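Long-range contacts in possible periplasmic protein (Campylobacter jejuni, PDB 3RGC), which acts as a SurA-like periplasmic chaperone and may also have peptidyl-prolyl cis-trans isomerase activity: residues B[6-11]-B[243-248]; B[105-110]-B[228-233]; B[117-122]-B[220-225]; B[144-149]-B[196-201]. All coordinates share one frame; numbering follows the deposited sequence.

Contact 1 of 4, residues B[6-11]-B[243-248]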
loop_
_atom_site.group_PDB
_atom_site.type_symbol
_atom_site.label_atom_id
_atom_site.label_comp_id
_atom_site.label_asym_id
_atom_site.label_seq_id
_atom_site.Cartn_x
_atom_site.Cartn_y
_atom_site.Cartn_z
ATOM N N VAL B 6 3.014 30.981 -39.230
ATOM C CA VAL B 6 4.114 31.525 -38.467
ATOM C C VAL B 6 3.532 31.793 -37.102
ATOM O O VAL B 6 2.428 32.317 -36.999
ATOM C CB VAL B 6 4.628 32.832 -39.094
ATOM C CG1 VAL B 6 5.895 33.287 -38.420
ATOM C CG2 VAL B 6 4.884 32.627 -40.561
ATOM N N VAL B 7 4.247 31.382 -36.058
ATOM C CA VAL B 7 3.821 31.590 -34.680
ATOM C C VAL B 7 4.921 32.370 -33.982
ATOM O O VAL B 7 6.073 31.932 -33.947
ATOM C CB VAL B 7 3.586 30.262 -33.953
ATOM C CG1 VAL B 7 3.112 30.512 -32.505
ATOM C CG2 VAL B 7 2.587 29.425 -34.719
ATOM N N ASP B 8 4.564 33.526 -33.428
ATOM C CA ASP B 8 5.553 34.558 -33.171
ATOM C C ASP B 8 6.236 34.796 -34.504
ATOM O O ASP B 8 5.650 35.396 -35.410
ATOM C CB ASP B 8 6.570 34.120 -32.123
ATOM C CG ASP B 8 6.257 34.674 -30.751
ATOM O OD1 ASP B 8 6.850 34.190 -29.761
ATOM O OD2 ASP B 8 5.414 35.594 -30.666
ATOM N N LYS B 9 7.459 34.301 -34.642
ATOM C CA LYS B 9 8.137 34.365 -35.929
ATOM C C LYS B 9 8.498 32.962 -36.421
ATOM O O LYS B 9 8.942 32.781 -37.556
ATOM C CB LYS B 9 9.378 35.256 -35.842
ATOM N N GLU B 10 8.270 31.972 -35.563
ATOM C CA GLU B 10 8.614 30.586 -35.853
ATOM C C GLU B 10 7.678 29.924 -36.874
ATOM O O GLU B 10 6.481 29.786 -36.645
ATOM C CB GLU B 10 8.692 29.787 -34.549
ATOM C CG GLU B 10 9.833 30.271 -33.656
ATOM C CD GLU B 10 9.739 29.774 -32.225
ATOM O OE1 GLU B 10 9.175 28.681 -32.009
ATOM O OE2 GLU B 10 10.233 30.483 -31.316
ATOM N N PRO B 11 8.238 29.514 -38.018
ATOM C CA PRO B 11 7.457 28.961 -39.134
ATOM C C PRO B 11 6.998 27.519 -38.909
ATOM O O PRO B 11 7.681 26.722 -38.264
ATOM C CB PRO B 11 8.445 29.019 -40.303
ATOM C CG PRO B 11 9.784 28.847 -39.651
ATOM C CD PRO B 11 9.682 29.561 -38.316
ATOM N N SER B 243 -3.320 34.658 -26.572
ATOM C CA SER B 243 -3.975 35.919 -26.886
ATOM C C SER B 243 -2.979 36.970 -27.349
ATOM O O SER B 243 -3.268 37.736 -28.269
ATOM C CB SER B 243 -4.753 36.444 -25.674
ATOM O OG SER B 243 -5.790 35.555 -25.303
ATOM N N LYS B 244 -1.813 36.996 -26.708
ATOM C CA LYS B 244 -0.802 38.028 -26.946
ATOM C C LYS B 244 0.139 37.782 -28.135
ATOM O O LYS B 244 0.913 38.663 -28.488
ATOM C CB LYS B 244 0.038 38.253 -25.679
ATOM N N ILE B 245 0.097 36.601 -28.743
ATOM C CA ILE B 245 1.002 36.321 -29.856
ATOM C C ILE B 245 0.295 36.393 -31.192
ATOM O O ILE B 245 -0.906 36.134 -31.287
ATOM C CB ILE B 245 1.670 34.936 -29.746
ATOM C CG1 ILE B 245 0.617 33.834 -29.800
ATOM C CG2 ILE B 245 2.513 34.836 -28.479
ATOM C CD1 ILE B 245 1.171 32.478 -29.496
ATOM N N ASN B 246 1.059 36.734 -32.225
ATOM C CA ASN B 246 0.549 36.727 -33.593
ATOM C C ASN B 246 0.667 35.362 -34.271
ATOM O O ASN B 246 1.754 34.790 -34.391
ATOM C CB ASN B 246 1.221 37.814 -34.429
ATOM C CG ASN B 246 2.666 38.028 -34.042
ATOM O OD1 ASN B 246 3.325 37.118 -33.531
ATOM N ND2 ASN B 246 3.166 39.238 -34.273
ATOM N N ILE B 247 -0.477 34.845 -34.693
ATOM C CA ILE B 247 -0.564 33.577 -35.390
ATOM C C ILE B 247 -1.161 33.888 -36.749
ATOM O O ILE B 247 -2.339 34.232 -36.852
ATOM C CB ILE B 247 -1.502 32.598 -34.647
ATOM C CG1 ILE B 247 -0.890 32.174 -33.301
ATOM C CG2 ILE B 247 -1.832 31.398 -35.525
ATOM C CD1 ILE B 247 -1.767 31.237 -32.487
ATOM N N GLU B 248 -0.350 33.795 -37.794
ATOM C CA GLU B 248 -0.820 34.155 -39.116
ATOM C C GLU B 248 -0.802 32.966 -40.055
ATOM O O GLU B 248 0.214 32.289 -40.188
ATOM C CB GLU B 248 0.039 35.284 -39.692
ATOM C CG GLU B 248 0.122 36.516 -38.809
ATOM C CD GLU B 248 0.654 37.727 -39.559
ATOM O OE1 GLU B 248 0.737 37.658 -40.805
ATOM O OE2 GLU B 248 0.990 38.742 -38.906
#
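The carboxylate of D8 and the side-chain amide of N246 have planes 84° apart, and the two side chains cross at about a right angle. OD1 of N246 approaches the D8 backbone, coming to 3.4 Å from D8 CA. It lies equally near D8 O, but both are acceptors and no hydrogen bond joins them. D8 OD2 stands 3.7 Å from I245 CG2, an apolar neighbour, while D8 OD1 has a weak hydrogen bond to S43 of helix 30-48.

Backbone hydrogen bonds join the two strands. V6 and E248 form an antiparallel hydrogen-bonded pair, V6 N giving to E248 O at 3.2 Å and E248 N returning the bond to V6 O at the same length of 3.2 Å. A third link, D8 N to N246 O, is weak and bent to 132°. Beyond it strand 3-7 turns back through a type II' turn from V7 to E10, closing a tight two-residue hairpin.

V7 and I247 share one face of the sheet, and I245 just before the strand adds to their apolar patch. With V7 CG1 anti to the backbone N (chi1 -179°), this methyl reaches I245 CD1 at 4.1 Å and I247 CG1 at 4.4 Å, and I245 passes on to M40 of helix 30-48. The chemistry thus divides the work: two good backbone bonds fix the register, a small patch of methyls packs on the V7/I247 face, and the close acceptors D8 O and N246 OD1 are, if anything, probably mildly unfavourable.

Contact 2 of 4, residues B[105-110]-B[228-233]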
loop_
_atom_site.group_PDB
_atom_site.type_symbol
_atom_site.label_atom_id
_atom_site.label_comp_id
_atom_site.label_asym_id
_atom_site.label_seq_id
_atom_site.Cartn_x
_atom_site.Cartn_y
_atom_site.Cartn_z
ATOM N N LYS B 105 9.048 25.481 -14.215
ATOM C CA LYS B 105 9.352 26.907 -14.162
ATOM C C LYS B 105 8.062 27.723 -14.133
ATOM O O LYS B 105 7.850 28.565 -13.258
ATOM C CB LYS B 105 10.200 27.294 -15.385
ATOM C CG LYS B 105 10.648 28.742 -15.432
ATOM C CD LYS B 105 11.557 29.072 -14.251
ATOM C CE LYS B 105 12.203 30.442 -14.403
ATOM N NZ LYS B 105 12.965 30.853 -13.179
ATOM N N ILE B 106 7.184 27.462 -15.091
ATOM C CA ILE B 106 5.925 28.173 -15.144
ATOM C C ILE B 106 5.171 28.033 -13.833
ATOM O O ILE B 106 4.718 29.024 -13.276
ATOM C CB ILE B 106 5.049 27.697 -16.323
ATOM C CG1 ILE B 106 5.622 28.207 -17.647
ATOM C CG2 ILE B 106 3.609 28.175 -16.171
ATOM C CD1 ILE B 106 4.768 27.843 -18.829
ATOM N N ALA B 107 5.024 26.811 -13.332
ATOM C CA ALA B 107 4.299 26.645 -12.071
ATOM C C ALA B 107 4.979 27.337 -10.875
ATOM O O ALA B 107 4.320 27.661 -9.893
ATOM C CB ALA B 107 4.083 25.193 -11.774
ATOM N N SER B 108 6.291 27.558 -10.948
ATOM C CA SER B 108 6.994 28.194 -9.835
ATOM C C SER B 108 6.598 29.664 -9.741
ATOM O O SER B 108 6.952 30.355 -8.793
ATOM C CB SER B 108 8.515 28.053 -9.975
ATOM O OG SER B 108 9.070 29.030 -10.847
ATOM N N MET B 109 5.846 30.129 -10.730
ATOM C CA MET B 109 5.477 31.531 -10.806
ATOM C C MET B 109 4.208 31.805 -10.026
ATOM O O MET B 109 3.905 32.946 -9.733
ATOM C CB MET B 109 5.285 31.957 -12.266
ATOM C CG MET B 109 6.569 32.300 -13.003
ATOM S SD MET B 109 6.321 32.747 -14.741
ATOM C CE MET B 109 7.878 32.255 -15.377
ATOM N N ALA B 110 3.475 30.745 -9.693
ATOM C CA ALA B 110 2.129 30.850 -9.134
ATOM C C ALA B 110 2.114 31.035 -7.626
ATOM O O ALA B 110 3.075 30.716 -6.953
ATOM C CB ALA B 110 1.314 29.608 -9.502
ATOM N N GLU B 228 -4.917 20.996 -8.805
ATOM C CA GLU B 228 -5.773 21.822 -9.645
ATOM C C GLU B 228 -5.321 23.266 -9.763
ATOM O O GLU B 228 -5.428 23.876 -10.837
ATOM C CB GLU B 228 -7.216 21.790 -9.173
ATOM C CG GLU B 228 -8.064 22.802 -9.910
ATOM C CD GLU B 228 -9.512 22.399 -9.986
ATOM O OE1 GLU B 228 -9.865 21.338 -9.426
ATOM O OE2 GLU B 228 -10.294 23.145 -10.612
ATOM N N GLN B 229 -4.829 23.835 -8.671
ATOM C CA GLN B 229 -4.319 25.201 -8.759
ATOM C C GLN B 229 -3.148 25.268 -9.738
ATOM O O GLN B 229 -2.993 26.258 -10.459
ATOM C CB GLN B 229 -3.912 25.744 -7.385
ATOM C CG GLN B 229 -5.072 25.930 -6.380
ATOM C CD GLN B 229 -4.554 26.312 -4.998
ATOM O OE1 GLN B 229 -4.034 27.408 -4.795
ATOM N NE2 GLN B 229 -4.649 25.387 -4.058
ATOM N N ARG B 230 -2.331 24.211 -9.774
ATOM C CA ARG B 230 -1.168 24.183 -10.667
ATOM C C ARG B 230 -1.606 24.112 -12.120
ATOM O O ARG B 230 -1.167 24.904 -12.955
ATOM C CB ARG B 230 -0.258 22.999 -10.365
ATOM C CG ARG B 230 1.087 23.065 -11.091
ATOM C CD ARG B 230 1.878 21.755 -10.964
ATOM N NE ARG B 230 3.216 21.826 -11.566
ATOM C CZ ARG B 230 3.521 21.430 -12.805
ATOM N NH1 ARG B 230 2.584 20.929 -13.600
ATOM N NH2 ARG B 230 4.769 21.533 -13.252
ATOM N N GLN B 231 -2.479 23.153 -12.397
ATOM C CA GLN B 231 -3.041 22.923 -13.724
ATOM C C GLN B 231 -3.719 24.158 -14.309
ATOM O O GLN B 231 -3.512 24.485 -15.478
ATOM C CB GLN B 231 -4.023 21.760 -13.656
ATOM C CG GLN B 231 -4.982 21.665 -14.829
ATOM C CD GLN B 231 -6.084 20.635 -14.585
ATOM O OE1 GLN B 231 -5.847 19.583 -13.977
ATOM N NE2 GLN B 231 -7.300 20.944 -15.042
ATOM N N ASN B 232 -4.510 24.848 -13.488
ATOM C CA ASN B 232 -5.224 26.052 -13.918
ATOM C C ASN B 232 -4.301 27.208 -14.228
ATOM O O ASN B 232 -4.489 27.930 -15.212
ATOM C CB ASN B 232 -6.235 26.505 -12.856
ATOM C CG ASN B 232 -7.377 25.532 -12.690
ATOM O OD1 ASN B 232 -7.549 24.617 -13.498
ATOM N ND2 ASN B 232 -8.173 25.724 -11.641
ATOM N N PHE B 233 -3.316 27.403 -13.361
ATOM C CA PHE B 233 -2.354 28.477 -13.558
ATOM C C PHE B 233 -1.548 28.264 -14.840
ATOM O O PHE B 233 -1.266 29.201 -15.584
ATOM C CB PHE B 233 -1.405 28.559 -12.361
ATOM C CG PHE B 233 -0.369 29.621 -12.505
ATOM C CD1 PHE B 233 -0.604 30.911 -12.043
ATOM C CD2 PHE B 233 0.838 29.339 -13.112
ATOM C CE1 PHE B 233 0.360 31.898 -12.189
ATOM C CE2 PHE B 233 1.813 30.332 -13.261
ATOM C CZ PHE B 233 1.573 31.607 -12.802
#
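F233 points its ring from helix 218-244 into the C-terminal part of helix 86-107 and the turn after it, meeting A110, M109 and I106 along its length. Its CB already lies 4.1 Å from A110 CB. CG is anti to the backbone N (chi1 179°), which carries the ring straight out from its helix and under that same methyl: A110 CB sits 3.4 Å from the F233 ring centroid and only 11° off the normal, a well-centred CH-pi contact. CD1 and CG are the ring carbons nearest the methyl. On the other rim, CE2 approaches I106 O at 3.2 Å, obliquely to the ring, and touches I106 CG2 at 4.0 Å. At the far end CZ lies against A110 N (3.7 Å) and M109 CB (3.8 Å). I106 O has a regular partner as well, since it accepts the backbone N-H of M109.

One turn earlier R230 supplies a second, more open contact. Its chain runs extended from CG to NE alongside A107, with CG 3.7 Å and NE 3.5 Å from A107 CB; the methyl comes up obliquely to the guanidinium. No hydrogen bond crosses between the segments, and the join is one of van der Waals packing, largely apolar.

Here the C-terminal part of helix 86-107 and its following turn lie against the flank of helix 218-244. I106 extends the interface along the long helix to I234, Y237 and F238, M109 bridges between Y237 and L48 of helix 30-48, and Q229 holds the backbone of D113 in the loop leading to helix 116-125.

Contact 3 of 4, residues B[117-122]-B[220-225]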
loop_
_atom_site.group_PDB
_atom_site.type_symbol
_atom_site.label_atom_id
_atom_site.label_comp_id
_atom_site.label_asym_id
_atom_site.label_seq_id
_atom_site.Cartn_x
_atom_site.Cartn_y
_atom_site.Cartn_z
ATOM N N ASP B 117 -9.187 26.256 5.113
ATOM C CA ASP B 117 -10.466 26.693 4.591
ATOM C C ASP B 117 -10.486 26.697 3.069
ATOM O O ASP B 117 -11.503 26.356 2.475
ATOM C CB ASP B 117 -10.961 28.005 5.220
ATOM C CG ASP B 117 -9.934 29.106 5.191
ATOM O OD1 ASP B 117 -8.732 28.836 5.425
ATOM O OD2 ASP B 117 -10.348 30.259 4.949
ATOM N N GLY B 118 -9.357 27.027 2.440
ATOM C CA GLY B 118 -9.249 26.935 0.994
ATOM C C GLY B 118 -9.575 25.531 0.508
ATOM O O GLY B 118 -10.365 25.343 -0.417
ATOM N N ALA B 119 -8.972 24.537 1.146
ATOM C CA ALA B 119 -9.222 23.142 0.803
ATOM C C ALA B 119 -10.665 22.739 1.067
ATOM O O ALA B 119 -11.322 22.195 0.176
ATOM C CB ALA B 119 -8.267 22.231 1.551
ATOM N N LYS B 120 -11.166 23.009 2.274
ATOM C CA LYS B 120 -12.550 22.651 2.595
ATOM C C LYS B 120 -13.437 23.131 1.474
ATOM O O LYS B 120 -14.191 22.358 0.895
ATOM C CB LYS B 120 -13.038 23.276 3.910
ATOM C CG LYS B 120 -12.377 22.742 5.168
ATOM N N LYS B 121 -13.340 24.418 1.160
ATOM C CA LYS B 121 -14.222 24.990 0.160
ATOM C C LYS B 121 -14.047 24.272 -1.176
ATOM O O LYS B 121 -15.015 24.060 -1.905
ATOM C CB LYS B 121 -13.995 26.493 0.024
ATOM C CG LYS B 121 -15.184 27.219 -0.572
ATOM C CD LYS B 121 -16.408 27.150 0.334
ATOM C CE LYS B 121 -17.580 27.935 -0.263
ATOM N NZ LYS B 121 -18.783 27.873 0.607
ATOM N N PHE B 122 -12.819 23.872 -1.480
ATOM C CA PHE B 122 -12.573 23.058 -2.657
ATOM C C PHE B 122 -13.300 21.719 -2.558
ATOM O O PHE B 122 -13.879 21.236 -3.533
ATOM C CB PHE B 122 -11.088 22.806 -2.859
ATOM C CG PHE B 122 -10.792 21.967 -4.060
ATOM C CD1 PHE B 122 -10.690 22.549 -5.316
ATOM C CD2 PHE B 122 -10.647 20.596 -3.943
ATOM C CE1 PHE B 122 -10.430 21.781 -6.435
ATOM C CE2 PHE B 122 -10.387 19.818 -5.053
ATOM C CZ PHE B 122 -10.281 20.408 -6.301
ATOM N N GLU B 220 -6.283 14.113 1.055
ATOM C CA GLU B 220 -6.474 13.879 -0.369
ATOM C C GLU B 220 -6.943 15.152 -1.067
ATOM O O GLU B 220 -6.498 15.473 -2.175
ATOM C CB GLU B 220 -7.481 12.743 -0.589
ATOM C CG GLU B 220 -6.981 11.354 -0.163
ATOM C CD GLU B 220 -6.735 11.224 1.339
ATOM O OE1 GLU B 220 -7.447 11.876 2.130
ATOM O OE2 GLU B 220 -5.824 10.464 1.730
ATOM N N VAL B 221 -7.847 15.875 -0.409
ATOM C CA VAL B 221 -8.371 17.123 -0.946
ATOM C C VAL B 221 -7.250 18.135 -1.110
ATOM O O VAL B 221 -7.194 18.853 -2.115
ATOM C CB VAL B 221 -9.493 17.724 -0.062
ATOM C CG1 VAL B 221 -10.545 16.670 0.250
ATOM C CG2 VAL B 221 -8.919 18.288 1.211
ATOM N N LEU B 222 -6.341 18.179 -0.141
ATOM C CA LEU B 222 -5.270 19.161 -0.206
ATOM C C LEU B 222 -4.390 18.905 -1.425
ATOM O O LEU B 222 -4.059 19.834 -2.149
ATOM C CB LEU B 222 -4.452 19.197 1.077
ATOM C CG LEU B 222 -3.438 20.337 1.132
ATOM C CD1 LEU B 222 -4.118 21.666 0.834
ATOM C CD2 LEU B 222 -2.737 20.382 2.481
ATOM N N ASN B 223 -4.038 17.647 -1.681
ATOM C CA ASN B 223 -3.228 17.352 -2.857
ATOM C C ASN B 223 -3.956 17.690 -4.167
ATOM O O ASN B 223 -3.375 18.268 -5.084
ATOM C CB ASN B 223 -2.768 15.892 -2.846
ATOM C CG ASN B 223 -1.941 15.552 -1.615
ATOM O OD1 ASN B 223 -1.250 16.404 -1.062
ATOM N ND2 ASN B 223 -2.016 14.302 -1.177
ATOM N N ALA B 224 -5.235 17.347 -4.233
ATOM C CA ALA B 224 -6.055 17.616 -5.410
ATOM C C ALA B 224 -6.290 19.117 -5.607
ATOM O O ALA B 224 -6.272 19.629 -6.736
ATOM C CB ALA B 224 -7.382 16.889 -5.299
ATOM N N TYR B 225 -6.517 19.821 -4.503
ATOM C CA TYR B 225 -6.712 21.264 -4.560
ATOM C C TYR B 225 -5.465 21.911 -5.120
ATOM O O TYR B 225 -5.523 22.742 -6.020
ATOM C CB TYR B 225 -7.000 21.795 -3.163
ATOM C CG TYR B 225 -7.231 23.275 -3.098
ATOM C CD1 TYR B 225 -7.967 23.927 -4.082
ATOM C CD2 TYR B 225 -6.743 24.023 -2.026
ATOM C CE1 TYR B 225 -8.196 25.296 -4.015
ATOM C CE2 TYR B 225 -6.967 25.387 -1.945
ATOM C CZ TYR B 225 -7.698 26.021 -2.941
ATOM O OH TYR B 225 -7.925 27.378 -2.868
HETATM O O HOH W 1 -10.891 27.422 -2.234
#
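F122 and Y225 form the tight half of this helix crossing, with F122 CD1 only 3.3 Å from Y225 CD1. The rings are inclined by 39°, neither stacked nor edge-to-face. Y225 CA lies over the centre of the F122 ring, 3.9 Å from its centroid. The Y225 ring is itself roofed near its rim by G118 O, 3.7 Å above its plane; the absence of a side chain at G118 is consistent with this close approach. With Y225 CG anti to the backbone N (chi1 -180°) the phenol extends past A119 to G118.

Packing is looser around A119, whose CB touches V221 CG2 at 4.0 Å and L222 CD1 at 4.2 Å. The polar end differs again. A water gives hydrogen bonds to both G118 O (2.8 Å) and Y225 OH (3.0 Å), joining the two segments indirectly, and the hydroxyl is also bonded to D113.

The segments 117-122 and 220-225 cross nearly perpendicularly, at 89° with their axes 9.1 Å apart. The first belongs to helix 116-125 and the second to the early turns of helix 218-244; from loops nearby, Y214 packs on A119 and V221, and F130 on V221.

Contact 4 of 4, residues B[144-149]-B[196-201]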
loop_
_atom_site.group_PDB
_atom_site.type_symbol
_atom_site.label_atom_id
_atom_site.label_comp_id
_atom_site.label_asym_id
_atom_site.label_seq_id
_atom_site.Cartn_x
_atom_site.Cartn_y
_atom_site.Cartn_z
ATOM N N ASN B 144 3.136 -12.647 7.699
ATOM C CA ASN B 144 4.122 -12.065 8.595
ATOM C C ASN B 144 5.194 -11.317 7.803
ATOM O O ASN B 144 5.876 -10.431 8.324
ATOM C CB ASN B 144 4.809 -13.191 9.372
ATOM C CG ASN B 144 5.529 -14.171 8.455
ATOM O OD1 ASN B 144 6.732 -14.047 8.212
ATOM N ND2 ASN B 144 4.787 -15.147 7.929
ATOM N N ASN B 145 5.338 -11.693 6.540
ATOM C CA ASN B 145 6.402 -11.159 5.694
ATOM C C ASN B 145 5.822 -10.237 4.632
ATOM O O ASN B 145 5.060 -10.671 3.765
ATOM C CB ASN B 145 7.168 -12.313 5.046
ATOM C CG ASN B 145 8.399 -11.862 4.280
ATOM O OD1 ASN B 145 8.445 -10.778 3.702
ATOM N ND2 ASN B 145 9.401 -12.710 4.265
ATOM N N PRO B 146 6.174 -8.954 4.708
ATOM C CA PRO B 146 5.610 -7.948 3.807
ATOM C C PRO B 146 6.145 -8.116 2.382
ATOM O O PRO B 146 5.428 -7.839 1.426
ATOM C CB PRO B 146 6.047 -6.623 4.434
ATOM C CG PRO B 146 7.290 -6.972 5.252
ATOM C CD PRO B 146 7.142 -8.396 5.674
ATOM N N GLN B 147 7.375 -8.600 2.248
ATOM C CA GLN B 147 7.935 -8.882 0.925
ATOM C C GLN B 147 7.257 -10.038 0.174
ATOM O O GLN B 147 7.353 -10.112 -1.052
ATOM C CB GLN B 147 9.444 -9.132 0.996
ATOM C CG GLN B 147 10.264 -7.861 1.031
ATOM C CD GLN B 147 9.751 -6.829 0.057
ATOM O OE1 GLN B 147 9.732 -7.056 -1.157
ATOM N NE2 GLN B 147 9.308 -5.686 0.588
ATOM N N THR B 148 6.596 -10.945 0.894
ATOM C CA THR B 148 5.849 -12.020 0.234
ATOM C C THR B 148 4.525 -11.484 -0.335
ATOM O O THR B 148 4.015 -11.982 -1.346
ATOM C CB THR B 148 5.579 -13.227 1.170
ATOM O OG1 THR B 148 4.483 -12.933 2.043
ATOM C CG2 THR B 148 6.802 -13.548 1.993
ATOM N N LEU B 149 3.974 -10.469 0.318
ATOM C CA LEU B 149 2.810 -9.783 -0.222
ATOM C C LEU B 149 3.201 -8.830 -1.350
ATOM O O LEU B 149 2.437 -8.646 -2.298
ATOM C CB LEU B 149 2.036 -9.048 0.876
ATOM C CG LEU B 149 1.567 -9.936 2.029
ATOM C CD1 LEU B 149 0.808 -9.123 3.054
ATOM C CD2 LEU B 149 0.714 -11.110 1.515
ATOM N N ASN B 196 -2.626 -8.592 12.945
ATOM C CA ASN B 196 -1.706 -9.707 13.104
ATOM C C ASN B 196 -0.362 -9.448 12.414
ATOM O O ASN B 196 0.683 -9.424 13.069
ATOM C CB ASN B 196 -2.345 -10.998 12.589
ATOM N N GLY B 197 -0.395 -9.245 11.099
ATOM C CA GLY B 197 0.810 -8.937 10.339
ATOM C C GLY B 197 0.529 -7.964 9.204
ATOM O O GLY B 197 -0.052 -6.904 9.423
ATOM N N TYR B 198 0.925 -8.327 7.987
ATOM C CA TYR B 198 0.654 -7.484 6.822
ATOM C C TYR B 198 -0.530 -7.999 6.035
ATOM O O TYR B 198 -0.895 -9.173 6.151
ATOM C CB TYR B 198 1.908 -7.353 5.936
ATOM C CG TYR B 198 3.032 -6.714 6.699
ATOM C CD1 TYR B 198 3.094 -5.333 6.843
ATOM C CD2 TYR B 198 4.009 -7.487 7.318
ATOM C CE1 TYR B 198 4.102 -4.732 7.565
ATOM C CE2 TYR B 198 5.030 -6.896 8.049
ATOM C CZ TYR B 198 5.072 -5.512 8.166
ATOM O OH TYR B 198 6.073 -4.898 8.888
ATOM N N GLU B 199 -1.132 -7.112 5.239
ATOM C CA GLU B 199 -2.319 -7.440 4.457
ATOM C C GLU B 199 -2.237 -6.875 3.042
ATOM O O GLU B 199 -1.710 -5.784 2.822
ATOM C CB GLU B 199 -3.571 -6.886 5.142
ATOM C CG GLU B 199 -3.490 -6.876 6.657
ATOM C CD GLU B 199 -4.710 -6.256 7.316
ATOM O OE1 GLU B 199 -5.321 -5.342 6.709
ATOM O OE2 GLU B 199 -5.050 -6.687 8.444
ATOM N N LEU B 200 -2.773 -7.620 2.087
ATOM C CA LEU B 200 -2.900 -7.140 0.720
ATOM C C LEU B 200 -4.325 -7.399 0.247
ATOM O O LEU B 200 -4.829 -8.508 0.404
ATOM C CB LEU B 200 -1.921 -7.870 -0.186
ATOM C CG LEU B 200 -2.004 -7.471 -1.657
ATOM C CD1 LEU B 200 -1.623 -6.017 -1.785
ATOM C CD2 LEU B 200 -1.081 -8.344 -2.500
ATOM N N TYR B 201 -4.975 -6.381 -0.316
ATOM C CA TYR B 201 -6.373 -6.503 -0.762
ATOM C C TYR B 201 -6.522 -6.480 -2.285
ATOM O O TYR B 201 -6.033 -5.567 -2.945
ATOM C CB TYR B 201 -7.230 -5.372 -0.187
ATOM C CG TYR B 201 -7.368 -5.359 1.323
ATOM C CD1 TYR B 201 -8.528 -5.834 1.941
ATOM C CD2 TYR B 201 -6.362 -4.846 2.127
ATOM C CE1 TYR B 201 -8.669 -5.810 3.320
ATOM C CE2 TYR B 201 -6.490 -4.821 3.506
ATOM C CZ TYR B 201 -7.644 -5.305 4.097
ATOM O OH TYR B 201 -7.776 -5.279 5.467
#
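The first turn of helix 146-154 draws slightly away from strand 198-207, the CA-CA spacing growing from 5.8 Å at P146 and Y198 to 6.4 Å at L149 and L200. No hydrogen bond joins the two segments, and side chains fill the gap.

P146 lies over one face of the Y198 ring, its CB 3.6 Å from the ring centroid and 11° off the normal, a CH-pi contact in which the pyrrolidine also brings CD to 3.5 Å from Y198 CE2. At the ring's edge, in its plane, N144 O stands 3.6 Å from Y198 CD2. L149 reaches across from the next turn, its CD1 pressing on Y198 CB at 3.6 Å and on the peptide beyond. L200 answers from the strand: with its CG anti to the backbone N (chi1 178°), the side chain places CD2 against L149 O at 3.5 Å.

N145 caps the helix: its OD1 accepts weak bonds from Q147 N and T148 N, while T148 OG1 gives to N145 O. Its other amide atom, ND2, bonds K129 O of the second subunit, whose P184 packs on P146. A capped helix lying against an antiparallel four-stranded sheet, in a region related by sequence to the FKBP clan, is consistent with a parvulin-like isomerase domain.

How the contacts relate
Contacts 1, 2 and 3 follow helix 218-244 from its C-terminal end to its start, whereas contact 4 lies apart in the domain with the four-stranded sheet. Along the chain they are nested like brackets: contact 1 encloses contact 2, which encloses contact 3, which encloses contact 4. Contacts 2 and 3 are neighbours, centres about 16 Å apart, and touch through E228 and F122. Contact 1 lies about 23 Å from contact 2 between centres, and contacts 1 and 4 are about 58 Å apart between centres, on opposite sides of the chain's centre. The long helix thus returns the chain from the probable isomerase domain to the N-terminal region, so that residues distant in sequence build one elongated chaperone.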